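Local coordinates for protein type I polyketide synthase PikAII (Streptomyces venezuelae, PDB 3QP9) that is a C2-type ketoreductase of a modular polyketide synthase and probably epimerises the growing polyketide intermediate, at residues G105-V110 and V147-W152; A230-R235 and L508-P513; L343-H348 and P394-L399. All blocks are in the same frame, centred on the assembly; numbering follows the deposited sequence.

Interaction 1 (G105-V110 and V147-W152)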
ATOM      1  N   GLY A 105     -26.513  18.476  15.585  1.00 47.30           N
ATOM      2  CA  GLY A 105     -26.767  17.751  14.345  1.00 45.37           C
ATOM      3  C   GLY A 105     -25.838  17.947  13.181  1.00 44.73           C
ATOM      4  O   GLY A 105     -26.067  17.342  12.124  1.00 43.93           O
ATOM      5  N   ALA A 106     -24.796  18.788  13.377  1.00 43.48           N
ATOM      6  CA  ALA A 106     -23.794  19.037  12.376  1.00 41.27           C
ATOM      7  C   ALA A 106     -22.423  19.337  12.981  1.00 41.76           C
ATOM      8  O   ALA A 106     -22.273  19.857  14.094  1.00 39.78           O
ATOM      9  CB  ALA A 106     -24.212  20.177  11.422  1.00 42.12           C
ATOM     10  N   VAL A 107     -21.399  19.004  12.189  1.00 40.74           N
ATOM     11  CA  VAL A 107     -20.052  19.116  12.639  1.00 40.95           C
ATOM     12  C   VAL A 107     -19.295  19.471  11.341  1.00 40.52           C
ATOM     13  O   VAL A 107     -19.818  19.250  10.206  1.00 38.83           O
ATOM     14  CB  VAL A 107     -19.732  17.771  13.286  1.00 42.40           C
ATOM     15  CG1 VAL A 107     -18.500  17.146  12.707  1.00 40.31           C
ATOM     16  CG2 VAL A 107     -19.780  17.840  14.810  1.00 39.10           C
ATOM     17  N   ASP A 108     -18.129  20.096  11.489  1.00 39.54           N
ATOM     18  CA  ASP A 108     -17.436  20.595  10.335  1.00 40.56           C
ATOM     19  C   ASP A 108     -16.392  19.650   9.789  1.00 38.24           C
ATOM     20  O   ASP A 108     -16.112  19.721   8.602  1.00 38.39           O
ATOM     21  CB  ASP A 108     -16.832  21.964  10.615  1.00 41.73           C
ATOM     22  CG  ASP A 108     -17.933  23.037  10.870  1.00 49.88           C
ATOM     23  OD1 ASP A 108     -19.005  22.922  10.274  1.00 49.83           O
ATOM     24  OD2 ASP A 108     -17.681  24.004  11.625  1.00 61.66           O
ATOM     25  N   GLY A 109     -15.863  18.752  10.622  1.00 36.33           N
ATOM     26  CA  GLY A 109     -14.939  17.747  10.109  1.00 34.02           C
ATOM     27  C   GLY A 109     -14.684  16.691  11.136  1.00 33.38           C
ATOM     28  O   GLY A 109     -15.023  16.849  12.323  1.00 34.42           O
ATOM     29  N   VAL A 110     -14.045  15.618  10.702  1.00 31.34           N
ATOM     30  CA  VAL A 110     -13.621  14.528  11.557  1.00 31.88           C
ATOM     31  C   VAL A 110     -12.156  14.173  11.209  1.00 33.39           C
ATOM     32  O   VAL A 110     -11.845  13.929  10.033  1.00 31.95           O
ATOM     33  CB  VAL A 110     -14.462  13.249  11.315  1.00 32.10           C
ATOM     34  CG1 VAL A 110     -14.059  12.078  12.296  1.00 30.05           C
ATOM     35  CG2 VAL A 110     -16.003  13.560  11.484  1.00 32.16           C
ATOM     36  N   VAL A 147     -23.041  11.111  10.235  1.00 41.75           N
ATOM     37  CA  VAL A 147     -22.073  12.226  10.205  1.00 41.95           C
ATOM     38  C   VAL A 147     -21.703  12.419   8.770  1.00 40.64           C
ATOM     39  O   VAL A 147     -21.118  11.529   8.161  1.00 41.13           O
ATOM     40  CB  VAL A 147     -20.774  11.917  11.034  1.00 40.78           C
ATOM     41  CG1 VAL A 147     -19.806  13.114  11.028  1.00 41.63           C
ATOM     42  CG2 VAL A 147     -21.128  11.557  12.477  1.00 43.14           C
ATOM     43  N   ALA A 148     -22.055  13.578   8.245  1.00 38.70           N
ATOM     44  CA  ALA A 148     -21.926  13.891   6.823  1.00 38.37           C
ATOM     45  C   ALA A 148     -20.631  14.643   6.572  1.00 36.91           C
ATOM     46  O   ALA A 148     -20.200  14.723   5.443  1.00 36.64           O
ATOM     47  CB  ALA A 148     -23.143  14.773   6.341  1.00 40.31           C
ATOM     48  N   ALA A 149     -20.019  15.168   7.627  1.00 34.39           N
ATOM     49  CA  ALA A 149     -18.753  15.925   7.560  1.00 34.11           C
ATOM     50  C   ALA A 149     -17.548  15.119   6.990  1.00 34.38           C
ATOM     51  O   ALA A 149     -17.445  13.913   7.255  1.00 35.17           O
ATOM     52  CB  ALA A 149     -18.393  16.431   8.998  1.00 33.14           C
ATOM     53  N   PRO A 150     -16.598  15.794   6.306  1.00 33.54           N
ATOM     54  CA  PRO A 150     -15.464  15.028   5.753  1.00 32.83           C
ATOM     55  C   PRO A 150     -14.529  14.425   6.812  1.00 30.18           C
ATOM     56  O   PRO A 150     -14.133  15.113   7.781  1.00 30.61           O
ATOM     57  CB  PRO A 150     -14.704  16.079   4.934  1.00 32.35           C
ATOM     58  CG  PRO A 150     -14.953  17.368   5.659  1.00 33.90           C
ATOM     59  CD  PRO A 150     -16.348  17.255   6.261  1.00 32.89           C
ATOM     60  N   LEU A 151     -14.170  13.170   6.594  1.00 28.34           N
ATOM     61  CA  LEU A 151     -13.236  12.454   7.446  1.00 27.14           C
ATOM     62  C   LEU A 151     -11.779  12.676   6.986  1.00 25.41           C
ATOM     63  O   LEU A 151     -11.432  12.322   5.840  1.00 26.38           O
ATOM     64  CB  LEU A 151     -13.427  10.956   7.267  1.00 26.51           C
ATOM     65  CG  LEU A 151     -12.522   9.979   8.092  1.00 28.58           C
ATOM     66  CD1 LEU A 151     -12.331  10.383   9.636  1.00 28.15           C
ATOM     67  CD2 LEU A 151     -12.946   8.507   7.992  1.00 29.19           C
ATOM     68  N   TRP A 152     -10.932  13.120   7.876  1.00 25.42           N
ATOM     69  CA  TRP A 152      -9.483  13.165   7.513  1.00 23.05           C
ATOM     70  C   TRP A 152      -8.684  12.168   8.392  1.00 26.95           C
ATOM     71  O   TRP A 152      -8.842  12.177   9.632  1.00 27.55           O
ATOM     72  CB  TRP A 152      -8.980  14.565   7.698  1.00 23.33           C
ATOM     73  CG  TRP A 152      -9.446  15.542   6.663  1.00 23.41           C
ATOM     74  CD1 TRP A 152     -10.649  16.246   6.662  1.00 27.03           C
ATOM     75  CD2 TRP A 152      -8.750  15.930   5.480  1.00 20.03           C
ATOM     76  NE1 TRP A 152     -10.690  17.083   5.566  1.00 29.04           N
ATOM     77  CE2 TRP A 152      -9.531  16.916   4.835  1.00 25.61           C
ATOM     78  CE3 TRP A 152      -7.482  15.614   4.955  1.00 24.49           C
ATOM     79  CZ2 TRP A 152      -9.135  17.514   3.606  1.00 27.56           C
ATOM     80  CZ3 TRP A 152      -7.064  16.205   3.784  1.00 23.67           C
ATOM     81  CH2 TRP A 152      -7.863  17.195   3.140  1.00 24.26           C
TER
HETATM   82  O   HOH W   1     -21.956  16.385  10.107  1.00 37.69           O

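Interaction 2 (A230-R235 and L508-P513)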
ATOM      1  N   ALA A 230       2.132  17.061  -2.228  1.00 22.97           N
ATOM      2  CA  ALA A 230       0.960  16.370  -2.646  1.00 21.11           C
ATOM      3  C   ALA A 230       1.310  15.245  -3.606  1.00 22.72           C
ATOM      4  O   ALA A 230       2.218  15.348  -4.475  1.00 26.12           O
ATOM      5  CB  ALA A 230      -0.028  17.356  -3.325  1.00 22.97           C
ATOM      6  N   ARG A 231       0.581  14.166  -3.455  1.00 22.76           N
ATOM      7  CA  ARG A 231       0.837  12.904  -4.163  1.00 21.04           C
ATOM      8  C   ARG A 231       0.420  12.899  -5.638  1.00 19.91           C
ATOM      9  O   ARG A 231      -0.735  13.312  -6.017  1.00 24.33           O
ATOM     10  CB  ARG A 231       0.135  11.768  -3.410  1.00 20.08           C
ATOM     11  CG  ARG A 231       0.575  10.317  -3.851  1.00 17.53           C
ATOM     12  CD  ARG A 231       0.234   9.351  -2.646  1.00 19.21           C
ATOM     13  NE  ARG A 231       0.499   7.935  -3.053  1.00 20.11           N
ATOM     14  CZ  ARG A 231      -0.332   7.157  -3.758  1.00 19.47           C
ATOM     15  NH1 ARG A 231       0.027   5.876  -4.024  1.00 25.40           N
ATOM     16  NH2 ARG A 231      -1.429   7.638  -4.328  1.00 20.84           N
ATOM     17  N   ARG A 232       1.315  12.422  -6.469  1.00 20.65           N
ATOM     18  CA  ARG A 232       1.098  12.448  -7.941  1.00 22.24           C
ATOM     19  C   ARG A 232       1.587  11.136  -8.529  1.00 23.90           C
ATOM     20  O   ARG A 232       2.681  10.696  -8.171  1.00 24.35           O
ATOM     21  CB  ARG A 232       1.985  13.629  -8.547  1.00 22.33           C
ATOM     22  CG  ARG A 232       1.487  15.035  -8.217  1.00 20.16           C
ATOM     23  CD  ARG A 232       0.021  15.253  -8.802  1.00 24.15           C
ATOM     24  NE  ARG A 232      -0.380  16.674  -8.627  1.00 26.15           N
ATOM     25  CZ  ARG A 232      -1.020  17.125  -7.564  1.00 27.11           C
ATOM     26  NH1 ARG A 232      -1.381  18.389  -7.483  1.00 27.75           N
ATOM     27  NH2 ARG A 232      -1.300  16.280  -6.575  1.00 25.70           N
ATOM     28  N   LEU A 233       0.838  10.521  -9.431  1.00 23.53           N
ATOM     29  CA  LEU A 233       1.366   9.455 -10.302  1.00 23.59           C
ATOM     30  C   LEU A 233       1.915  10.047 -11.576  1.00 24.44           C
ATOM     31  O   LEU A 233       1.217  10.758 -12.278  1.00 25.11           O
ATOM     32  CB  LEU A 233       0.240   8.457 -10.598  1.00 23.20           C
ATOM     33  CG  LEU A 233       0.720   7.285 -11.462  1.00 22.86           C
ATOM     34  CD1 LEU A 233       1.444   6.376 -10.418  1.00 22.87           C
ATOM     35  CD2 LEU A 233      -0.564   6.631 -12.015  1.00 27.42           C
ATOM     36  N   VAL A 234       3.208   9.867 -11.832  1.00 24.17           N
ATOM     37  CA  VAL A 234       3.809  10.396 -13.017  1.00 24.82           C
ATOM     38  C   VAL A 234       4.510   9.301 -13.838  1.00 25.19           C
ATOM     39  O   VAL A 234       4.840   8.206 -13.342  1.00 24.52           O
ATOM     40  CB  VAL A 234       4.875  11.544 -12.675  1.00 25.89           C
ATOM     41  CG1 VAL A 234       4.136  12.760 -11.908  1.00 29.10           C
ATOM     42  CG2 VAL A 234       6.010  10.954 -11.924  1.00 26.16           C
ATOM     43  N   ARG A 235       4.833   9.599 -15.094  1.00 27.10           N
ATOM     44  CA  ARG A 235       5.644   8.632 -15.866  1.00 30.34           C
ATOM     45  C   ARG A 235       7.035   8.549 -15.318  1.00 30.47           C
ATOM     46  O   ARG A 235       7.648   9.558 -14.920  1.00 29.37           O
ATOM     47  CB  ARG A 235       5.786   9.054 -17.351  1.00 31.91           C
ATOM     48  CG  ARG A 235       4.575   8.689 -18.110  1.00 35.14           C
ATOM     49  CD  ARG A 235       4.684   8.813 -19.619  1.00 38.22           C
ATOM     50  NE  ARG A 235       3.324   8.602 -20.112  1.00 36.96           N
ATOM     51  CZ  ARG A 235       2.759   7.420 -20.307  1.00 40.09           C
ATOM     52  NH1 ARG A 235       1.475   7.349 -20.731  1.00 37.30           N
ATOM     53  NH2 ARG A 235       3.480   6.324 -20.096  1.00 39.65           N
ATOM     54  N   LEU A 508      -4.526  13.243  -8.260  1.00 25.62           N
ATOM     55  CA  LEU A 508      -3.459  12.255  -8.404  1.00 24.64           C
ATOM     56  C   LEU A 508      -2.882  12.166  -9.832  1.00 26.47           C
ATOM     57  O   LEU A 508      -1.687  11.919 -10.041  1.00 24.81           O
ATOM     58  CB  LEU A 508      -3.984  10.849  -7.961  1.00 27.96           C
ATOM     59  CG  LEU A 508      -2.862   9.823  -7.885  1.00 25.32           C
ATOM     60  CD1 LEU A 508      -1.672  10.057  -6.788  1.00 24.75           C
ATOM     61  CD2 LEU A 508      -3.339   8.382  -7.913  1.00 22.25           C
ATOM     62  N   LEU A 509      -3.725  12.365 -10.832  1.00 25.99           N
ATOM     63  CA  LEU A 509      -3.266  12.253 -12.224  1.00 25.17           C
ATOM     64  C   LEU A 509      -3.036  13.649 -12.871  1.00 24.32           C
ATOM     65  O   LEU A 509      -2.940  13.735 -14.076  1.00 24.83           O
ATOM     66  CB  LEU A 509      -4.427  11.537 -13.015  1.00 25.00           C
ATOM     67  CG  LEU A 509      -4.879  10.233 -12.421  1.00 26.63           C
ATOM     68  CD1 LEU A 509      -5.979   9.549 -13.266  1.00 27.47           C
ATOM     69  CD2 LEU A 509      -3.570   9.298 -12.295  1.00 25.19           C
ATOM     70  N   ALA A 510      -2.920  14.716 -12.085  1.00 25.52           N
ATOM     71  CA  ALA A 510      -2.842  16.094 -12.603  1.00 24.83           C
ATOM     72  C   ALA A 510      -1.585  16.318 -13.394  1.00 24.17           C
ATOM     73  O   ALA A 510      -1.553  17.185 -14.252  1.00 21.95           O
ATOM     74  CB  ALA A 510      -2.937  17.121 -11.424  1.00 26.42           C
ATOM     75  N   ASP A 511      -0.559  15.542 -13.083  1.00 23.41           N
ATOM     76  CA  ASP A 511       0.758  15.799 -13.652  1.00 25.92           C
ATOM     77  C   ASP A 511       1.168  14.645 -14.642  1.00 24.94           C
ATOM     78  O   ASP A 511       2.327  14.353 -14.917  1.00 25.15           O
ATOM     79  CB  ASP A 511       1.778  16.068 -12.515  1.00 27.96           C
ATOM     80  CG  ASP A 511       1.467  17.390 -11.671  1.00 30.01           C
ATOM     81  OD1 ASP A 511       0.570  18.224 -11.955  1.00 34.80           O
ATOM     82  OD2 ASP A 511       2.165  17.549 -10.664  1.00 32.61           O
ATOM     83  N   LEU A 512       0.182  13.941 -15.152  1.00 24.88           N
ATOM     84  CA  LEU A 512       0.428  12.918 -16.114  1.00 24.76           C
ATOM     85  C   LEU A 512      -0.305  13.284 -17.417  1.00 24.43           C
ATOM     86  O   LEU A 512      -1.522  13.128 -17.512  1.00 26.33           O
ATOM     87  CB  LEU A 512      -0.087  11.580 -15.544  1.00 25.40           C
ATOM     88  CG  LEU A 512       0.092  10.282 -16.326  1.00 27.93           C
ATOM     89  CD1 LEU A 512       1.551  10.227 -16.561  1.00 37.83           C
ATOM     90  CD2 LEU A 512      -0.319   9.085 -15.419  1.00 30.28           C
ATOM     91  N   PRO A 513       0.425  13.802 -18.431  1.00 26.21           N
ATOM     92  CA  PRO A 513      -0.237  14.357 -19.662  1.00 27.18           C
ATOM     93  C   PRO A 513      -1.436  13.622 -20.294  1.00 29.56           C
ATOM     94  O   PRO A 513      -2.468  14.248 -20.490  1.00 27.68           O
ATOM     95  CB  PRO A 513       0.908  14.491 -20.652  1.00 29.64           C
ATOM     96  CG  PRO A 513       2.082  14.893 -19.710  1.00 27.34           C
ATOM     97  CD  PRO A 513       1.892  14.048 -18.415  1.00 27.25           C
TER
HETATM   98  O   HOH W   2      -0.574  19.532 -10.026  1.00 34.53           O
HETATM   99  O   HOH W   3       0.042  13.262 -11.669  1.00 25.30           O
HETATM  100  O   HOH W   4       4.079  12.286 -16.090  1.00 32.91           O

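Interaction 3 (L343-H348 and P394-L399)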
ATOM      1  N   LEU A 343      21.706 -17.381  -1.014  1.00 28.69           N
ATOM      2  CA  LEU A 343      20.602 -16.582  -1.487  1.00 32.61           C
ATOM      3  C   LEU A 343      21.057 -15.252  -2.223  1.00 31.24           C
ATOM      4  O   LEU A 343      21.754 -14.431  -1.657  1.00 31.43           O
ATOM      5  CB  LEU A 343      19.694 -16.314  -0.274  1.00 29.13           C
ATOM      6  CG  LEU A 343      18.188 -16.242  -0.344  1.00 38.59           C
ATOM      7  CD1 LEU A 343      17.685 -14.975   0.375  1.00 35.25           C
ATOM      8  CD2 LEU A 343      17.692 -16.331  -1.727  1.00 32.45           C
ATOM      9  N   SER A 344      20.652 -15.100  -3.486  1.00 31.24           N
ATOM     10  CA  SER A 344      20.994 -13.978  -4.365  1.00 30.47           C
ATOM     11  C   SER A 344      19.763 -13.038  -4.541  1.00 29.42           C
ATOM     12  O   SER A 344      19.910 -11.816  -4.649  1.00 29.72           O
ATOM     13  CB  SER A 344      21.392 -14.519  -5.741  1.00 30.87           C
ATOM     14  OG  SER A 344      21.754 -13.500  -6.579  1.00 33.42           O
ATOM     15  N   ALA A 345      18.562 -13.600  -4.635  1.00 29.51           N
ATOM     16  CA  ALA A 345      17.399 -12.785  -4.858  1.00 26.30           C
ATOM     17  C   ALA A 345      16.155 -13.530  -4.470  1.00 25.95           C
ATOM     18  O   ALA A 345      16.098 -14.753  -4.561  1.00 24.36           O
ATOM     19  CB  ALA A 345      17.307 -12.269  -6.351  1.00 27.64           C
ATOM     20  N   VAL A 346      15.145 -12.787  -4.062  1.00 25.76           N
ATOM     21  CA  VAL A 346      13.847 -13.362  -3.734  1.00 27.33           C
ATOM     22  C   VAL A 346      12.726 -12.688  -4.579  1.00 28.76           C
ATOM     23  O   VAL A 346      12.677 -11.422  -4.624  1.00 30.81           O
ATOM     24  CB  VAL A 346      13.549 -13.168  -2.193  1.00 26.65           C
ATOM     25  CG1 VAL A 346      12.137 -13.654  -1.867  1.00 26.99           C
ATOM     26  CG2 VAL A 346      14.454 -13.933  -1.407  1.00 27.83           C
ATOM     27  N   LEU A 347      11.879 -13.487  -5.268  1.00 27.46           N
ATOM     28  CA  LEU A 347      10.746 -13.002  -5.977  1.00 28.72           C
ATOM     29  C   LEU A 347       9.548 -13.438  -5.185  1.00 28.12           C
ATOM     30  O   LEU A 347       9.221 -14.610  -5.156  1.00 28.56           O
ATOM     31  CB  LEU A 347      10.575 -13.457  -7.467  1.00 25.44           C
ATOM     32  CG  LEU A 347      11.806 -13.101  -8.305  1.00 28.84           C
ATOM     33  CD1 LEU A 347      11.507 -13.406  -9.824  1.00 26.24           C
ATOM     34  CD2 LEU A 347      12.122 -11.623  -8.175  1.00 30.73           C
ATOM     35  N   HIS A 348       8.953 -12.481  -4.485  1.00 27.66           N
ATOM     36  CA  HIS A 348       7.833 -12.805  -3.611  1.00 29.43           C
ATOM     37  C   HIS A 348       6.467 -12.523  -4.210  1.00 30.22           C
ATOM     38  O   HIS A 348       6.142 -11.367  -4.397  1.00 31.32           O
ATOM     39  CB  HIS A 348       7.972 -12.188  -2.198  1.00 28.66           C
ATOM     40  CG  HIS A 348       6.886 -12.655  -1.260  1.00 33.08           C
ATOM     41  ND1 HIS A 348       6.166 -11.794  -0.454  1.00 35.23           N
ATOM     42  CD2 HIS A 348       6.391 -13.894  -1.023  1.00 28.54           C
ATOM     43  CE1 HIS A 348       5.283 -12.486   0.255  1.00 24.63           C
ATOM     44  NE2 HIS A 348       5.389 -13.768  -0.082  1.00 36.13           N
ATOM     45  N   PRO A 394      23.989  -8.071  -0.013  1.00 45.79           N
ATOM     46  CA  PRO A 394      22.538  -8.142   0.270  1.00 43.88           C
ATOM     47  C   PRO A 394      21.779  -8.868  -0.836  1.00 40.87           C
ATOM     48  O   PRO A 394      21.888  -8.520  -2.010  1.00 41.15           O
ATOM     49  CB  PRO A 394      22.085  -6.671   0.352  1.00 43.35           C
ATOM     50  CG  PRO A 394      23.283  -5.804   0.022  1.00 47.12           C
ATOM     51  CD  PRO A 394      24.407  -6.719  -0.452  1.00 45.30           C
ATOM     52  N   PRO A 395      20.991  -9.860  -0.477  1.00 38.95           N
ATOM     53  CA  PRO A 395      20.086 -10.386  -1.482  1.00 36.69           C
ATOM     54  C   PRO A 395      19.080  -9.269  -1.866  1.00 35.36           C
ATOM     55  O   PRO A 395      18.824  -8.376  -1.056  1.00 36.48           O
ATOM     56  CB  PRO A 395      19.384 -11.522  -0.758  1.00 37.21           C
ATOM     57  CG  PRO A 395      20.166 -11.674   0.596  1.00 38.49           C
ATOM     58  CD  PRO A 395      20.619 -10.266   0.869  1.00 39.60           C
ATOM     59  N   VAL A 396      18.555  -9.292  -3.094  1.00 32.92           N
ATOM     60  CA  VAL A 396      17.458  -8.445  -3.509  1.00 31.92           C
ATOM     61  C   VAL A 396      16.089  -9.104  -3.135  1.00 31.60           C
ATOM     62  O   VAL A 396      15.818 -10.282  -3.489  1.00 32.26           O
ATOM     63  CB  VAL A 396      17.574  -8.272  -5.075  1.00 32.53           C
ATOM     64  CG1 VAL A 396      16.224  -8.324  -5.816  1.00 35.30           C
ATOM     65  CG2 VAL A 396      18.540  -7.122  -5.473  1.00 37.43           C
ATOM     66  N   LEU A 397      15.211  -8.347  -2.502  1.00 27.57           N
ATOM     67  CA  LEU A 397      13.907  -8.813  -2.152  1.00 28.46           C
ATOM     68  C   LEU A 397      12.887  -8.013  -2.968  1.00 28.67           C
ATOM     69  O   LEU A 397      12.777  -6.754  -2.799  1.00 30.91           O
ATOM     70  CB  LEU A 397      13.666  -8.633  -0.659  1.00 27.48           C
ATOM     71  CG  LEU A 397      12.214  -8.954  -0.185  1.00 25.03           C
ATOM     72  CD1 LEU A 397      11.745 -10.460  -0.321  1.00 23.90           C
ATOM     73  CD2 LEU A 397      12.104  -8.584   1.270  1.00 29.37           C
ATOM     74  N   VAL A 398      12.213  -8.709  -3.885  1.00 26.58           N
ATOM     75  CA  VAL A 398      11.334  -8.142  -4.789  1.00 25.87           C
ATOM     76  C   VAL A 398       9.936  -8.540  -4.407  1.00 26.12           C
ATOM     77  O   VAL A 398       9.563  -9.724  -4.424  1.00 27.91           O
ATOM     78  CB  VAL A 398      11.625  -8.616  -6.261  1.00 25.90           C
ATOM     79  CG1 VAL A 398      10.691  -7.907  -7.234  1.00 25.24           C
ATOM     80  CG2 VAL A 398      13.080  -8.374  -6.566  1.00 25.16           C
ATOM     81  N   LEU A 399       9.142  -7.539  -4.012  1.00 25.44           N
ATOM     82  CA  LEU A 399       7.696  -7.711  -3.676  1.00 26.24           C
ATOM     83  C   LEU A 399       6.761  -7.395  -4.819  1.00 27.81           C
ATOM     84  O   LEU A 399       6.844  -6.308  -5.496  1.00 27.17           O
ATOM     85  CB  LEU A 399       7.406  -6.757  -2.488  1.00 25.73           C
ATOM     86  CG  LEU A 399       8.453  -6.857  -1.373  1.00 25.85           C
ATOM     87  CD1 LEU A 399       8.072  -5.879  -0.122  1.00 27.31           C
ATOM     88  CD2 LEU A 399       8.528  -8.321  -0.842  1.00 30.08           C
TER

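Interaction 1 (G105-V110 and V147-W152)
Val110 meets the segment 147-152 with both side-chain branches and both backbone polar atoms. Its CG1 lies 3.6 Å from Leu151 CD1, and its CG2 turns the other way, to within 3.9 Å of Val147 CG1. This split follows from chi1 of -177°, which sets CG1 anti to the backbone N and CG2 on the N side. The Val110 amide donates to Pro150 O (N to O 3.0 Å), with the donor tilted 27° from the carbonyl plane. Val110 O in turn receives the amide of Trp152; the modelled spacing is so short that its exact length is doubtful. The two bonds flank Leu151, as expected where parallel strands pair, here at a single bridge between Val110 and Leu151.

Earlier in both segments the strands give way to loop, and small groups fill the contact. Ala149 CB points at 105-110 and sits 3.4 Å from Val107 O and 3.8 Å from Val107 CG1. Pro150 CD lies 3.4 Å from Asp108 O. Where the loops diverge, a water lies between Val107 N and Ala148 N and accepts weakly from both.

The bridge opens the pairing of strands 109-112 and 151-156, which helix 130-144 connects in a beta-alpha-beta unit of a Rossmann-like fold. Leu151 packs against Leu138, Val139 and Leu142 of that helix, and Val147 also touches Leu142. Trp152 contacts Val211 and Leu212 of helix 202-212. Strand 51-57 flanks 109-112, with Val55 against Val110, and strand 190-196 flanks 151-156.

Interaction 2 (A230-R235 and L508-P513)
Arg232 and Asp511 meet with guanidinium and carboxylate planes 63° apart, so the salt bridge is no flat, two-pronged pair. Its direct link, Arg232 NE to Asp511 OD2, is long at 3.4 Å and weak as a hydrogen bond. A water bridges the pair, accepting from Arg232 NH1 and donating to Asp511 OD1. The bend at chi2 (-61°) brings the arginine back beside its own strand, where Arg232 NH2 donates to Arg231 O at 3.1 Å, approaching from above the carbonyl plane. Arg232 NH1 has a further salt bridge with Glu218. Arg231 instead runs extended alongside Leu508, whose CD1 touches Arg231 NH2 at 3.5 Å; Arg231 NH1 bonds to Ile406 O.

The loop after helix 493-501 lays the end of the chain against strand 227-235, which is antiparallel to strand 29-36 on one side and to strand 220-224 on the other. A type I beta turn runs from Leu509 to Leu512, the N-cap of helix 513-516. Leu233 N donates to Leu508 O at 2.9 Å, and one water donates to Leu233 O and Leu508 O and accepts from Asp511 N.

Leu233 and Leu509 lie side by side, CD2 to CD2 at 4.0 Å. Arg235 and Leu512 instead cross at about a right angle, with Leu512 CD1 3.7 Å from Arg235 CG. Arg235 NE forms a salt bridge with Glu514, just beyond the turn.

Interaction 3 (L343-H348 and P394-L399)
Leu399 comes to the edge of the His348 imidazole with its CD2, near the ring plane. The link is made mostly by the stem: His348 CB lies 4.1 Å from Leu399 CD2. With CG anti to the backbone N (chi1 -174°), the ring leads off toward Ala376 and Ala377 of helix 363-386. At the other end Pro395 points toward 343-348, and its CB meets Leu343 CD1 at 4.0 Å, the two side chains crossing at about a right angle.

Between these ends the strands run parallel, 7° apart in direction, and are bound by four backbone hydrogen bonds. Val396 N reaches Ser344 O over 3.3 Å from above the carbonyl plane, an acceptor that Arg393 NH1 also uses. The next three bonds are shorter and approach nearly along the C=O axis: Val346 N to Val396 O is 2.7 Å, Val398 N to Val346 O 2.8 Å, and His348 N to Val398 O also 2.8 Å. Val346, Val396 and Val398 each use both N and O in the ladder.

This pair lies in the middle of the Rossmann fold of the KR domain. Strand 343-348, helix 363-386 and strand 396-402 form a beta-alpha-beta crossover, flanked by strands 253-256 and 435-441, in the order expected of a short-chain dehydrogenase relative. On the face carrying Ala345, Leu347, Val396 and Val398, Leu347 CD2 lies alongside Val398, 3.6 Å from its CB; helix 468-481 packs on Val398 through Leu475 and Leu479. On the other face Val346 and Leu397 run alongside each other, Val346 CG1 3.6 Å from Leu397 CD1. Leu397 and Leu399 also touch Val436.

From the N terminus, interaction 1 closes first: it shuts a loop of 36 residues holding helix 130-144, and is complete before strand 227-235 is reached. That strand opens interaction 2, which closes only near the C terminus, spanning 272 residues. Interaction 3 nests inside this long loop and shuts a shorter one of 45 residues around helix 363-386. None cross. Interactions 1 and 3 each join parallel strands of a Rossmann-like unit, on opposite sides of the chain's centre, with their own centres about 45 Å apart. Interaction 2, its centre about 28 Å from that of interaction 1 and about 29 Å from that of interaction 3, ties the C-terminal tail to strand 227-235 between them.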